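Local coordinates for macrophage migration inhibitory factor (Oncomelania hupensis, PDB 6LR3), which belongs to the macrophage migration inhibitory factor family, whose small alpha/beta subunits assemble as trimers, at residues V6-A11 against E86-R91. Sequence-based numbering, arbitrary orientation.
Sequences VNTNVA and EHLNVR. Unlike the reference sequence in segment 86-91: Asn89 (reference Lys), Val90 (reference Ile).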
loop_
_atom_site.group_PDB
_atom_site.type_symbol
_atom_site.label_atom_id
_atom_site.label_comp_id
_atom_site.label_asym_id
_atom_site.label_seq_id
_atom_site.Cartn_x
_atom_site.Cartn_y
_atom_site.Cartn_z
ATOM N N VAL B 6 -2.049 -7.029 5.851
ATOM C CA VAL B 6 -3.352 -7.732 5.861
ATOM C C VAL B 6 -4.444 -6.670 5.920
ATOM O O VAL B 6 -4.521 -5.971 6.932
ATOM C CB VAL B 6 -3.449 -8.719 7.023
ATOM C CG1 VAL B 6 -4.793 -9.390 7.065
ATOM C CG2 VAL B 6 -2.352 -9.773 6.926
ATOM N N ASN B 7 -5.215 -6.547 4.844
ATOM C CA ASN B 7 -6.373 -5.624 4.780
ATOM C C ASN B 7 -7.630 -6.480 4.943
ATOM O O ASN B 7 -7.933 -7.283 4.064
ATOM C CB ASN B 7 -6.416 -4.855 3.465
ATOM C CG ASN B 7 -5.128 -4.113 3.212
ATOM O OD1 ASN B 7 -4.880 -3.072 3.844
ATOM N ND2 ASN B 7 -4.273 -4.655 2.341
ATOM N N THR B 8 -8.333 -6.342 6.056
ATOM C CA THR B 8 -9.542 -7.162 6.296
ATOM C C THR B 8 -10.632 -6.307 6.913
ATOM O O THR B 8 -10.331 -5.413 7.704
ATOM C CB THR B 8 -9.213 -8.386 7.158
ATOM O OG1 THR B 8 -10.414 -9.174 7.220
ATOM C CG2 THR B 8 -8.716 -8.005 8.554
ATOM N N ASN B 9 -11.874 -6.628 6.571
ATOM C CA ASN B 9 -13.061 -6.018 7.204
ATOM C C ASN B 9 -13.396 -6.758 8.492
ATOM O O ASN B 9 -14.261 -6.280 9.216
ATOM C CB ASN B 9 -14.251 -5.925 6.270
ATOM C CG ASN B 9 -14.679 -7.250 5.711
ATOM O OD1 ASN B 9 -14.008 -8.260 5.910
ATOM N ND2 ASN B 9 -15.826 -7.255 5.029
ATOM N N VAL B 10 -12.698 -7.847 8.817
ATOM C CA VAL B 10 -12.912 -8.520 10.115
ATOM C C VAL B 10 -12.457 -7.563 11.215
ATOM O O VAL B 10 -11.368 -6.964 11.119
ATOM C CB VAL B 10 -12.193 -9.869 10.175
ATOM C CG1 VAL B 10 -12.298 -10.488 11.563
ATOM C CG2 VAL B 10 -12.730 -10.802 9.106
ATOM N N ALA B 11 -13.297 -7.411 12.252
ATOM C CA ALA B 11 -13.036 -6.456 13.348
ATOM C C ALA B 11 -11.865 -6.950 14.199
ATOM O O ALA B 11 -11.755 -8.162 14.411
ATOM C CB ALA B 11 -14.294 -6.260 14.139
ATOM N N GLU B 86 -8.575 -19.800 9.742
ATOM C CA GLU B 86 -8.629 -20.222 11.159
ATOM C C GLU B 86 -8.808 -19.002 12.053
ATOM O O GLU B 86 -9.629 -19.051 12.974
ATOM C CB GLU B 86 -7.349 -20.992 11.493
ATOM C CG GLU B 86 -7.281 -21.428 12.921
ATOM C CD GLU B 86 -6.438 -22.671 12.993
ATOM O OE1 GLU B 86 -5.257 -22.554 12.571
ATOM O OE2 GLU B 86 -6.985 -23.728 13.353
ATOM N N HIS B 87 -8.044 -17.939 11.814
ATOM C CA HIS B 87 -7.976 -16.774 12.732
ATOM C C HIS B 87 -9.062 -15.724 12.447
ATOM O O HIS B 87 -9.561 -15.123 13.399
ATOM C CB HIS B 87 -6.620 -16.096 12.635
ATOM C CG HIS B 87 -5.463 -16.741 13.314
ATOM N ND1 HIS B 87 -4.937 -16.108 14.449
ATOM C CD2 HIS B 87 -4.701 -17.847 13.086
ATOM C CE1 HIS B 87 -3.915 -16.831 14.889
ATOM N NE2 HIS B 87 -3.804 -17.934 14.115
ATOM N N LEU B 88 -9.361 -15.472 11.174
ATOM C CA LEU B 88 -10.287 -14.393 10.766
ATOM C C LEU B 88 -11.670 -14.938 10.435
ATOM O O LEU B 88 -12.561 -14.120 10.216
ATOM C CB LEU B 88 -9.706 -13.627 9.576
ATOM C CG LEU B 88 -8.259 -13.129 9.745
ATOM C CD1 LEU B 88 -7.787 -12.369 8.554
ATOM C CD2 LEU B 88 -8.128 -12.284 10.983
ATOM N N ASN B 89 -11.826 -16.251 10.326
ATOM C CA ASN B 89 -13.093 -16.895 9.909
ATOM C C ASN B 89 -13.523 -16.316 8.569
ATOM O O ASN B 89 -14.714 -16.022 8.382
ATOM C CB ASN B 89 -14.153 -16.720 10.992
ATOM C CG ASN B 89 -13.778 -17.517 12.218
ATOM O OD1 ASN B 89 -13.627 -18.734 12.126
ATOM N ND2 ASN B 89 -13.699 -16.870 13.363
ATOM N N VAL B 90 -12.568 -16.151 7.661
ATOM C CA VAL B 90 -12.858 -15.732 6.276
ATOM C C VAL B 90 -12.846 -16.996 5.431
ATOM O O VAL B 90 -11.984 -17.872 5.648
ATOM C CB VAL B 90 -11.823 -14.693 5.827
ATOM C CG1 VAL B 90 -12.007 -14.279 4.396
ATOM C CG2 VAL B 90 -11.935 -13.436 6.671
ATOM N N ARG B 91 -13.782 -17.100 4.490
ATOM C CA ARG B 91 -13.789 -18.240 3.552
ATOM C C ARG B 91 -12.617 -18.117 2.591
ATOM O O ARG B 91 -12.211 -16.956 2.231
ATOM C CB ARG B 91 -15.105 -18.236 2.800
ATOM C CG ARG B 91 -16.275 -18.625 3.705
ATOM C CD ARG B 91 -17.659 -18.228 3.231
ATOM N NE ARG B 91 -17.832 -17.873 1.845
ATOM C CZ ARG B 91 -18.228 -16.686 1.392
ATOM N NH1 ARG B 91 -18.505 -15.678 2.219
ATOM N NH2 ARG B 91 -18.311 -16.517 0.085
#
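Val10 sets both of its methyls near Leu88 O at the end of helix 70-88, CG2 at 3.5 Å and CG1 at 3.9 Å from that oxygen. CG2 alone goes on to Val90 CG2 (3.7 Å), and it is 4.2 Å from Leu88 CB, so it bridges the last helical residue and the chain that leaves it. In both valines CG2 stands anti to the carbonyl carbon, beside the backbone N, and with these branches facing each other the two side chains cross at a slant. Leu88 reaches farther along the strand: its CD1 ends 4.5 Å from Val6 CG1 and 4.3 Å from Thr8 OG1, both looser approaches. Aliphatic side chains make up the contact, which buries 181 Å², and no polar bond joins the two segments.

Thr8 OG1 accepts a nearly straight bond (167°) from Val10 N at 3.1 Å, an ST turn where the strand runs into the loop, which helps place Val10. The same buried hydroxyl donates to Cys57 O, and the two bonds fix its rotation. Asn89, at positive phi (55°), is the first residue off the helix, and Val90 beyond it directs its CB toward segment 6-11. Val58 touches Val6, Thr8, Leu88 and Val90, while Ile15 packs on Val10 and Leu88. Leu88 is the helix-on-sheet part, with the loop valines beside it, at the C-terminal end of the helix in the 58-64/70-88/95-101 beta-alpha-beta crossover of the MIF fold.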